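PDB 4YHC: sterol regulatory element-binding protein cleavage-activating protein from Schizosaccharomyces pombe, which escorts the sre1 precursor for processing at low sterol and oxygen, and is represented here by its WD40 domain. Local coordinates for residues 37-45 / 56-65; 246-255 / 314-322. The protein carries 9 engineered substitutions. One frame throughout, in Å; residues are numbered along the deposited sequence.

Overall arrangement
The chain is a WD40 beta-propeller, a ring of mostly four-stranded antiparallel sheets. Interaction 1 comes earlier in the chain than interaction 2. It stays within one sheet, where strands 33-38, 44-49, 54-58 and 63-68 form a single blade. Interaction 2 joins two sheets, linking strands 243-248 and 253-259 to strand 311-317. The two contacts lie on opposite sides of the chain's centre. Their own centres are about 33 Å apart, and their nearest atoms are about 14 Å apart, without touching. Interaction 1 thus lies within a blade, and interaction 2 joins neighbouring sheets. By similarity, interaction 2 falls within the region that binds sre1, while interaction 1 precedes it.

Interaction 1. Residues 37-45 / 56-65; sequences AVSENYKTF and VWDLRQWCTK
Leu59 forms the apolar centre, reaching Phe45 and Val38 with its two methyls. Its CD1 packs on CB of Phe45 at 3.5 Å. Its CD2 meets CG2 of Val38 at 3.7 Å, the two side chains crossing at about a right angle. Val444 of strand 441-445 touches both Leu59 and Phe45, so the next sheet covers this cluster. Phe45 CG is anti to the backbone N (chi1 -178°), which leaves Trp57 CB near the edge of the ring; the pair meets at the base, CB to CB. Thr44 points to the other face of the sheet, where its CG2 lies tight against Val56 CG2, a contact doubtful in detail.

Strands 44-49 and 54-58 are the central antiparallel hairpin of a WD40 blade, in the predicted first repeat. Trp57 and Asp58 are the WD pair that ends the second of these strands. Phe45 N donates to Trp57 O at 2.9 Å. Trp57 N donates back to Phe45 O at 2.8 Å. Leu59 N adds a nearly straight bond to Lys43 O (167°). Asp58 OD1 accepts from Gln61 N on its anti side, an Asx motif.

At the polar edge, NZ of Lys43 and NZ of Lys65 come within 3.3 Å, both salt-bridged to Glu103. Nearby, a water donates to Tyr42 O and accepts from Arg60 NE, while Arg60 NH2 hydrogen-bonds a citrate, probably from the crystallisation liquor.

Interaction 2. Residues 246-255 / 314-322; sequences MIDLKNDELL and ILNKWDQQP
Asp248 and Asn316 meet in the buried, tightly packed part of the contact. Asn316 ND2 donates to Asp248 OD1 at 3.1 Å, almost straight (170°). The donor stands above the carboxylate plane, and the amide is turned 74° against it. Lys250 N reaches the same oxygen from the opposite face, forming an Asx turn. A water joins OD1 to Lys317 O. Beside this polar group, SD of Met246 lies on CD2 of Leu315 at 3.6 Å. Leu255 sets CD1 against Leu315 O.

Two neighbouring propeller sheets meet here. Strands 246-248 and 314-317 run roughly parallel with axes 8.2 Å apart, with no backbone-to-backbone hydrogen bond between the two segments. Asn316 also donates to Ala233 O, next to strand 235-239. Replacing Asp248 by alanine is likely to leave Asn316 ND2 with one acceptor fewer and to undo the Asx turn at Lys250 N.

The outer side is looser, and Trp318 is exposed. Gln320 NE2 bonds Asp248 OD2 at 2.9 Å, from a poorly ordered side chain. Lys250 is extended as far as CE, which lies over the Trp318 five-membered ring. The bend at chi4 (-63°) turns NZ to Trp318 O, to which it donates at 2.9 Å. NZ also makes a cation-pi contact with the ring. Asn251 ND2 meets Trp318 O from the opposite face of its plane, at 3.0 Å.

Interaction 1. Residues 37-45 / 56-65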
loop_
_atom_site.group_PDB
_atom_site.type_symbol
_atom_site.label_atom_id
_atom_site.label_comp_id
_atom_site.label_asym_id
_atom_site.label_seq_id
_atom_site.Cartn_x
_atom_site.Cartn_y
_atom_site.Cartn_z
ATOM N N ALA A 37 8.040 -1.418 -3.286
ATOM C CA ALA A 37 7.329 -0.274 -2.779
ATOM C C ALA A 37 6.931 0.649 -3.919
ATOM O O ALA A 37 7.491 0.596 -4.985
ATOM C CB ALA A 37 8.206 0.478 -1.761
ATOM N N VAL A 38 5.931 1.485 -3.675
ATOM C CA VAL A 38 5.497 2.421 -4.668
ATOM C C VAL A 38 5.152 3.731 -4.025
ATOM O O VAL A 38 4.697 3.786 -2.885
ATOM C CB VAL A 38 4.308 1.831 -5.461
ATOM C CG1 VAL A 38 3.075 1.830 -4.623
ATOM C CG2 VAL A 38 4.075 2.622 -6.720
ATOM N N SER A 39 5.369 4.828 -4.738
ATOM C CA SER A 39 5.085 6.104 -4.146
ATOM C C SER A 39 3.597 6.303 -4.031
ATOM O O SER A 39 2.782 5.739 -4.802
ATOM C CB SER A 39 5.730 7.275 -4.954
ATOM O OG SER A 39 5.407 7.310 -6.324
ATOM N N GLU A 40 3.252 7.183 -3.115
ATOM C CA GLU A 40 1.843 7.509 -2.840
ATOM C C GLU A 40 1.081 8.003 -4.038
ATOM O O GLU A 40 -0.087 7.811 -4.074
ATOM C CB GLU A 40 1.739 8.607 -1.800
ATOM C CG GLU A 40 0.670 8.317 -0.767
ATOM C CD GLU A 40 1.285 7.681 0.460
ATOM O OE1 GLU A 40 0.917 6.517 0.754
ATOM O OE2 GLU A 40 2.164 8.348 1.111
ATOM N N ASN A 41 1.743 8.675 -4.974
ATOM C CA ASN A 41 1.126 9.166 -6.192
ATOM C C ASN A 41 1.196 8.132 -7.279
ATOM O O ASN A 41 0.750 8.389 -8.350
ATOM C CB ASN A 41 1.740 10.526 -6.670
ATOM C CG ASN A 41 3.185 10.406 -7.156
ATOM O OD1 ASN A 41 3.862 9.404 -6.912
ATOM N ND2 ASN A 41 3.698 11.473 -7.803
ATOM N N TYR A 42 1.674 6.927 -6.966
ATOM C CA TYR A 42 1.798 5.824 -7.941
ATOM C C TYR A 42 2.715 6.129 -9.112
ATOM O O TYR A 42 2.650 5.498 -10.131
ATOM C CB TYR A 42 0.427 5.306 -8.389
ATOM C CG TYR A 42 -0.377 4.820 -7.212
ATOM C CD1 TYR A 42 -0.087 3.610 -6.618
ATOM C CD2 TYR A 42 -1.391 5.610 -6.633
ATOM C CE1 TYR A 42 -0.808 3.156 -5.524
ATOM C CE2 TYR A 42 -2.096 5.176 -5.508
ATOM C CZ TYR A 42 -1.803 3.961 -4.970
ATOM O OH TYR A 42 -2.470 3.517 -3.858
ATOM N N LYS A 43 3.637 7.065 -8.954
ATOM C CA LYS A 43 4.533 7.338 -10.059
ATOM C C LYS A 43 5.770 6.464 -10.078
ATOM O O LYS A 43 6.263 6.081 -11.175
ATOM C CB LYS A 43 4.941 8.811 -10.023
ATOM C CG LYS A 43 5.976 9.220 -11.042
ATOM C CD LYS A 43 5.953 10.747 -11.100
ATOM C CE LYS A 43 6.880 11.320 -10.091
ATOM N NZ LYS A 43 8.198 11.267 -10.708
ATOM N N THR A 44 6.281 6.136 -8.892
ATOM C CA THR A 44 7.617 5.580 -8.778
ATOM C C THR A 44 7.566 4.292 -7.993
ATOM O O THR A 44 6.964 4.236 -6.929
ATOM C CB THR A 44 8.586 6.565 -8.097
ATOM O OG1 THR A 44 8.663 7.800 -8.814
ATOM C CG2 THR A 44 10.049 6.011 -8.052
ATOM N N PHE A 45 8.218 3.276 -8.545
ATOM C CA PHE A 45 8.266 1.919 -7.993
ATOM C C PHE A 45 9.703 1.627 -7.611
ATOM O O PHE A 45 10.625 2.018 -8.347
ATOM C CB PHE A 45 7.853 0.935 -9.102
ATOM C CG PHE A 45 7.805 -0.521 -8.664
ATOM C CD1 PHE A 45 6.690 -1.023 -8.036
ATOM C CD2 PHE A 45 8.855 -1.348 -8.911
ATOM C CE1 PHE A 45 6.610 -2.371 -7.679
ATOM C CE2 PHE A 45 8.818 -2.671 -8.548
ATOM C CZ PHE A 45 7.687 -3.198 -7.955
ATOM N N VAL A 56 15.034 1.581 -8.964
ATOM C CA VAL A 56 13.925 2.454 -8.952
ATOM C C VAL A 56 13.466 2.771 -10.403
ATOM O O VAL A 56 14.275 3.049 -11.309
ATOM C CB VAL A 56 13.964 3.598 -7.899
ATOM C CG1 VAL A 56 15.213 3.627 -7.026
ATOM C CG2 VAL A 56 13.356 4.909 -8.312
ATOM N N TRP A 57 12.147 2.643 -10.573
ATOM C CA TRP A 57 11.525 2.478 -11.906
ATOM C C TRP A 57 10.392 3.451 -12.000
ATOM O O TRP A 57 9.583 3.515 -11.105
ATOM C CB TRP A 57 11.043 1.019 -11.989
ATOM C CG TRP A 57 10.247 0.711 -13.198
ATOM C CD1 TRP A 57 8.869 0.603 -13.295
ATOM C CD2 TRP A 57 10.773 0.449 -14.477
ATOM N NE1 TRP A 57 8.538 0.267 -14.583
ATOM C CE2 TRP A 57 9.693 0.183 -15.328
ATOM C CE3 TRP A 57 12.077 0.386 -14.989
ATOM C CZ2 TRP A 57 9.873 -0.130 -16.661
ATOM C CZ3 TRP A 57 12.253 0.102 -16.336
ATOM C CH2 TRP A 57 11.158 -0.162 -17.144
ATOM N N ASP A 58 10.334 4.211 -13.103
ATOM C CA ASP A 58 9.227 5.109 -13.405
ATOM C C ASP A 58 8.117 4.328 -14.129
ATOM O O ASP A 58 8.268 3.856 -15.238
ATOM C CB ASP A 58 9.677 6.320 -14.270
ATOM C CG ASP A 58 8.604 7.364 -14.329
ATOM O OD1 ASP A 58 7.531 7.082 -14.926
ATOM O OD2 ASP A 58 8.730 8.420 -13.646
ATOM N N LEU A 59 7.001 4.174 -13.483
ATOM C CA LEU A 59 5.960 3.242 -13.945
ATOM C C LEU A 59 5.331 3.731 -15.279
ATOM O O LEU A 59 5.100 2.953 -16.170
ATOM C CB LEU A 59 4.870 3.233 -12.895
ATOM C CG LEU A 59 4.685 2.102 -11.851
ATOM C CD1 LEU A 59 5.682 1.013 -11.889
ATOM C CD2 LEU A 59 4.495 2.600 -10.443
ATOM N N ARG A 60 5.004 5.016 -15.351
ATOM C CA ARG A 60 4.297 5.513 -16.533
ATOM C C ARG A 60 5.242 5.722 -17.705
ATOM O O ARG A 60 4.836 5.519 -18.839
ATOM C CB ARG A 60 3.548 6.782 -16.207
ATOM C CG ARG A 60 2.447 6.592 -15.167
ATOM C CD ARG A 60 1.568 5.344 -15.404
ATOM N NE ARG A 60 0.731 5.080 -14.233
ATOM C CZ ARG A 60 -0.554 5.419 -14.115
ATOM N NH1 ARG A 60 -1.203 6.040 -15.102
ATOM N NH2 ARG A 60 -1.198 5.116 -12.988
ATOM N N GLN A 61 6.518 6.024 -17.433
ATOM C CA GLN A 61 7.483 6.203 -18.499
ATOM C C GLN A 61 8.191 4.958 -18.882
ATOM O O GLN A 61 8.965 4.974 -19.837
ATOM C CB GLN A 61 8.482 7.271 -18.145
ATOM C CG GLN A 61 7.843 8.610 -18.024
ATOM C CD GLN A 61 8.840 9.742 -17.856
ATOM O OE1 GLN A 61 9.968 9.667 -18.354
ATOM N NE2 GLN A 61 8.428 10.812 -17.142
ATOM N N TRP A 62 7.979 3.855 -18.164
ATOM C CA TRP A 62 8.751 2.632 -18.444
ATOM C C TRP A 62 10.252 2.818 -18.536
ATOM O O TRP A 62 10.913 2.257 -19.446
ATOM C CB TRP A 62 8.270 1.892 -19.702
ATOM C CG TRP A 62 7.027 1.166 -19.460
ATOM C CD1 TRP A 62 5.812 1.698 -19.318
ATOM C CD2 TRP A 62 6.873 -0.241 -19.301
ATOM N NE1 TRP A 62 4.880 0.700 -19.083
ATOM C CE2 TRP A 62 5.519 -0.495 -19.077
ATOM C CE3 TRP A 62 7.734 -1.305 -19.386
ATOM C CZ2 TRP A 62 5.013 -1.793 -18.900
ATOM C CZ3 TRP A 62 7.257 -2.550 -19.169
ATOM C CH2 TRP A 62 5.920 -2.799 -18.945
ATOM N N CYS A 63 10.826 3.492 -17.537
ATOM C CA CYS A 63 12.281 3.518 -17.466
ATOM C C CYS A 63 12.845 3.566 -16.082
ATOM O O CYS A 63 12.175 3.933 -15.100
ATOM C CB CYS A 63 12.832 4.689 -18.243
ATOM S SG CYS A 63 12.189 6.207 -17.626
ATOM N N THR A 64 14.108 3.184 -16.050
ATOM C CA THR A 64 14.890 3.135 -14.884
ATOM C C THR A 64 15.288 4.531 -14.454
ATOM O O THR A 64 15.738 5.314 -15.251
ATOM C CB THR A 64 16.131 2.280 -15.208
ATOM O OG1 THR A 64 15.690 0.971 -15.619
ATOM C CG2 THR A 64 16.917 2.082 -14.060
ATOM N N LYS A 65 15.159 4.815 -13.171
ATOM C CA LYS A 65 15.596 6.050 -12.625
ATOM C C LYS A 65 16.919 5.863 -11.880
ATOM O O LYS A 65 17.758 6.735 -11.895
ATOM C CB LYS A 65 14.563 6.606 -11.661
ATOM C CG LYS A 65 13.222 6.960 -12.269
ATOM C CD LYS A 65 12.264 7.397 -11.133
ATOM C CE LYS A 65 11.144 8.295 -11.631
ATOM N NZ LYS A 65 11.022 9.482 -10.747
HETATM O O HOH W 1 1.085 3.985 -11.795
#

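Interaction 2. Residues 246-255 / 314-322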
loop_
_atom_site.group_PDB
_atom_site.type_symbol
_atom_site.label_atom_id
_atom_site.label_comp_id
_atom_site.label_asym_id
_atom_site.label_seq_id
_atom_site.Cartn_x
_atom_site.Cartn_y
_atom_site.Cartn_z
ATOM N N MET A 246 -14.261 1.381 12.047
ATOM C CA MET A 246 -13.908 2.426 11.103
ATOM C C MET A 246 -14.083 3.738 11.878
ATOM O O MET A 246 -15.176 4.044 12.318
ATOM C CB MET A 246 -14.745 2.369 9.854
ATOM C CG MET A 246 -14.343 3.495 8.862
ATOM S SD MET A 246 -15.175 3.381 7.313
ATOM C CE MET A 246 -16.632 4.328 7.774
ATOM N N ILE A 247 -12.971 4.435 12.129
ATOM C CA ILE A 247 -12.936 5.539 13.045
ATOM C C ILE A 247 -12.573 6.859 12.320
ATOM O O ILE A 247 -11.652 6.894 11.496
ATOM C CB ILE A 247 -11.908 5.239 14.085
ATOM C CG1 ILE A 247 -12.285 3.971 14.871
ATOM C CG2 ILE A 247 -11.653 6.429 14.962
ATOM C CD1 ILE A 247 -11.191 3.466 15.752
ATOM N N ASP A 248 -13.350 7.903 12.577
ATOM C CA ASP A 248 -13.075 9.286 12.089
ATOM C C ASP A 248 -12.053 9.931 12.988
ATOM O O ASP A 248 -12.289 10.217 14.177
ATOM C CB ASP A 248 -14.357 10.096 12.064
ATOM C CG ASP A 248 -14.121 11.618 11.793
ATOM O OD1 ASP A 248 -13.006 12.087 11.323
ATOM O OD2 ASP A 248 -15.132 12.336 12.055
ATOM N N LEU A 249 -10.882 10.175 12.462
ATOM C CA LEU A 249 -9.830 10.699 13.324
ATOM C C LEU A 249 -9.946 12.236 13.503
ATOM O O LEU A 249 -9.280 12.808 14.319
ATOM C CB LEU A 249 -8.484 10.378 12.677
ATOM C CG LEU A 249 -7.630 9.148 12.889
ATOM C CD1 LEU A 249 -8.164 8.134 13.856
ATOM C CD2 LEU A 249 -7.130 8.556 11.602
ATOM N N LYS A 250 -10.702 12.897 12.641
ATOM C CA LYS A 250 -10.816 14.364 12.733
ATOM C C LYS A 250 -11.689 14.725 13.934
ATOM O O LYS A 250 -11.243 15.402 14.875
ATOM C CB LYS A 250 -11.391 14.914 11.464
ATOM C CG LYS A 250 -11.616 16.433 11.471
ATOM C CD LYS A 250 -12.320 16.858 10.189
ATOM C CE LYS A 250 -12.446 18.372 10.110
ATOM N NZ LYS A 250 -13.307 18.873 11.235
ATOM N N ASN A 251 -12.906 14.200 13.927
ATOM C CA ASN A 251 -13.866 14.443 15.021
ATOM C C ASN A 251 -13.894 13.333 16.100
ATOM O O ASN A 251 -14.729 13.354 16.942
ATOM C CB ASN A 251 -15.247 14.610 14.391
ATOM C CG ASN A 251 -15.263 15.693 13.332
ATOM O OD1 ASN A 251 -14.839 16.799 13.608
ATOM N ND2 ASN A 251 -15.700 15.376 12.105
ATOM N N ASP A 252 -12.912 12.430 16.093
ATOM C CA ASP A 252 -12.818 11.260 17.017
ATOM C C ASP A 252 -14.176 10.574 17.270
ATOM O O ASP A 252 -14.797 10.766 18.314
ATOM C CB ASP A 252 -12.123 11.609 18.351
ATOM C CG ASP A 252 -11.294 10.427 18.915
ATOM O OD1 ASP A 252 -11.343 9.324 18.336
ATOM O OD2 ASP A 252 -10.583 10.585 19.936
ATOM N N GLU A 253 -14.447 9.577 16.424
ATOM C CA GLU A 253 -15.813 9.103 16.368
ATOM C C GLU A 253 -15.857 7.769 15.648
ATOM O O GLU A 253 -15.370 7.645 14.529
ATOM C CB GLU A 253 -16.691 10.116 15.641
ATOM C CG GLU A 253 -18.177 9.855 15.775
ATOM C CD GLU A 253 -18.908 11.017 16.412
ATOM O OE1 GLU A 253 -20.154 11.040 16.350
ATOM O OE2 GLU A 253 -18.234 11.903 16.974
ATOM N N LEU A 254 -16.439 6.770 16.298
ATOM C CA LEU A 254 -16.622 5.502 15.682
ATOM C C LEU A 254 -17.696 5.621 14.631
ATOM O O LEU A 254 -18.825 5.951 14.924
ATOM C CB LEU A 254 -16.998 4.437 16.708
ATOM C CG LEU A 254 -17.292 3.059 16.072
ATOM C CD1 LEU A 254 -16.078 2.490 15.313
ATOM C CD2 LEU A 254 -17.755 2.054 17.111
ATOM N N LEU A 255 -17.400 5.315 13.375
ATOM C CA LEU A 255 -18.403 5.477 12.341
ATOM C C LEU A 255 -19.211 4.217 12.002
ATOM O O LEU A 255 -20.374 4.295 11.602
ATOM C CB LEU A 255 -17.684 5.924 11.044
ATOM C CG LEU A 255 -16.937 7.260 11.096
ATOM C CD1 LEU A 255 -15.803 7.334 10.083
ATOM C CD2 LEU A 255 -17.914 8.333 10.721
ATOM N N ILE A 314 -21.208 7.336 2.067
ATOM C CA ILE A 314 -20.521 8.384 2.721
ATOM C C ILE A 314 -19.670 7.773 3.812
ATOM O O ILE A 314 -20.227 7.334 4.810
ATOM C CB ILE A 314 -21.513 9.404 3.344
ATOM C CG1 ILE A 314 -22.277 10.141 2.269
ATOM C CG2 ILE A 314 -20.806 10.367 4.280
ATOM C CD1 ILE A 314 -23.546 10.806 2.796
ATOM N N LEU A 315 -18.320 7.769 3.619
ATOM C CA LEU A 315 -17.369 7.244 4.565
ATOM C C LEU A 315 -17.056 8.159 5.680
ATOM O O LEU A 315 -16.719 7.708 6.738
ATOM C CB LEU A 315 -15.993 6.965 3.924
ATOM C CG LEU A 315 -15.629 5.673 3.242
ATOM C CD1 LEU A 315 -14.089 5.655 3.044
ATOM C CD2 LEU A 315 -16.182 4.476 4.001
ATOM N N ASN A 316 -17.042 9.459 5.464
ATOM C CA ASN A 316 -16.733 10.336 6.548
ATOM C C ASN A 316 -17.231 11.757 6.195
ATOM O O ASN A 316 -17.611 11.999 5.054
ATOM C CB ASN A 316 -15.231 10.333 6.870
ATOM C CG ASN A 316 -14.918 10.919 8.217
ATOM O OD1 ASN A 316 -15.834 11.196 9.026
ATOM N ND2 ASN A 316 -13.620 11.126 8.491
ATOM N N LYS A 317 -17.305 12.626 7.188
ATOM C CA LYS A 317 -17.787 13.992 6.939
ATOM C C LYS A 317 -16.878 14.915 7.678
ATOM O O LYS A 317 -16.452 14.582 8.768
ATOM C CB LYS A 317 -19.251 14.208 7.394
ATOM C CG LYS A 317 -20.260 13.337 6.685
ATOM C CD LYS A 317 -21.670 13.876 6.671
ATOM C CE LYS A 317 -22.412 13.565 7.943
ATOM N NZ LYS A 317 -23.643 14.427 8.103
ATOM N N TRP A 318 -16.634 16.091 7.098
ATOM C CA TRP A 318 -15.856 17.113 7.706
ATOM C C TRP A 318 -16.424 17.514 9.087
ATOM O O TRP A 318 -15.672 17.644 10.082
ATOM C CB TRP A 318 -15.836 18.329 6.759
ATOM C CG TRP A 318 -14.771 19.309 7.085
ATOM C CD1 TRP A 318 -14.897 20.442 7.859
ATOM C CD2 TRP A 318 -13.398 19.247 6.695
ATOM N NE1 TRP A 318 -13.716 21.080 7.926
ATOM C CE2 TRP A 318 -12.763 20.370 7.256
ATOM C CE3 TRP A 318 -12.628 18.335 5.950
ATOM C CZ2 TRP A 318 -11.389 20.603 7.110
ATOM C CZ3 TRP A 318 -11.291 18.579 5.773
ATOM C CH2 TRP A 318 -10.674 19.704 6.349
ATOM N N ASP A 319 -17.752 17.638 9.111
ATOM C CA ASP A 319 -18.565 18.067 10.225
ATOM C C ASP A 319 -19.658 17.042 10.303
ATOM O O ASP A 319 -20.298 16.751 9.288
ATOM C CB ASP A 319 -19.282 19.414 9.914
ATOM C CG ASP A 319 -18.330 20.588 9.865
ATOM O OD1 ASP A 319 -17.613 20.831 10.858
ATOM O OD2 ASP A 319 -18.311 21.272 8.807
ATOM N N GLN A 320 -19.887 16.535 11.501
ATOM C CA GLN A 320 -20.829 15.430 11.719
ATOM C C GLN A 320 -22.158 16.059 12.122
ATOM O O GLN A 320 -22.749 15.706 13.128
ATOM C CB GLN A 320 -20.295 14.427 12.777
ATOM C CG GLN A 320 -18.948 13.756 12.419
ATOM C CD GLN A 320 -19.038 12.594 11.405
ATOM O OE1 GLN A 320 -20.110 12.201 10.954
ATOM N NE2 GLN A 320 -17.888 12.044 11.052
ATOM N N GLN A 321 -22.604 17.001 11.293
ATOM C CA GLN A 321 -23.787 17.805 11.513
ATOM C C GLN A 321 -24.476 17.868 10.158
ATOM O O GLN A 321 -23.873 17.504 9.145
ATOM C CB GLN A 321 -23.410 19.216 12.001
ATOM C CG GLN A 321 -22.711 20.112 10.971
ATOM C CD GLN A 321 -23.436 21.445 10.691
ATOM O OE1 GLN A 321 -24.568 21.688 11.152
ATOM N NE2 GLN A 321 -22.803 22.296 9.886
ATOM N N PRO A 322 -25.743 18.296 10.125
ATOM C CA PRO A 322 -26.428 18.463 8.830
ATOM C C PRO A 322 -26.025 19.776 8.139
ATOM O O PRO A 322 -25.527 20.673 8.793
ATOM C CB PRO A 322 -27.905 18.444 9.201
ATOM C CG PRO A 322 -27.964 18.792 10.648
ATOM C CD PRO A 322 -26.666 18.347 11.273
HETATM O O HOH W 2 -13.825 14.008 9.341
#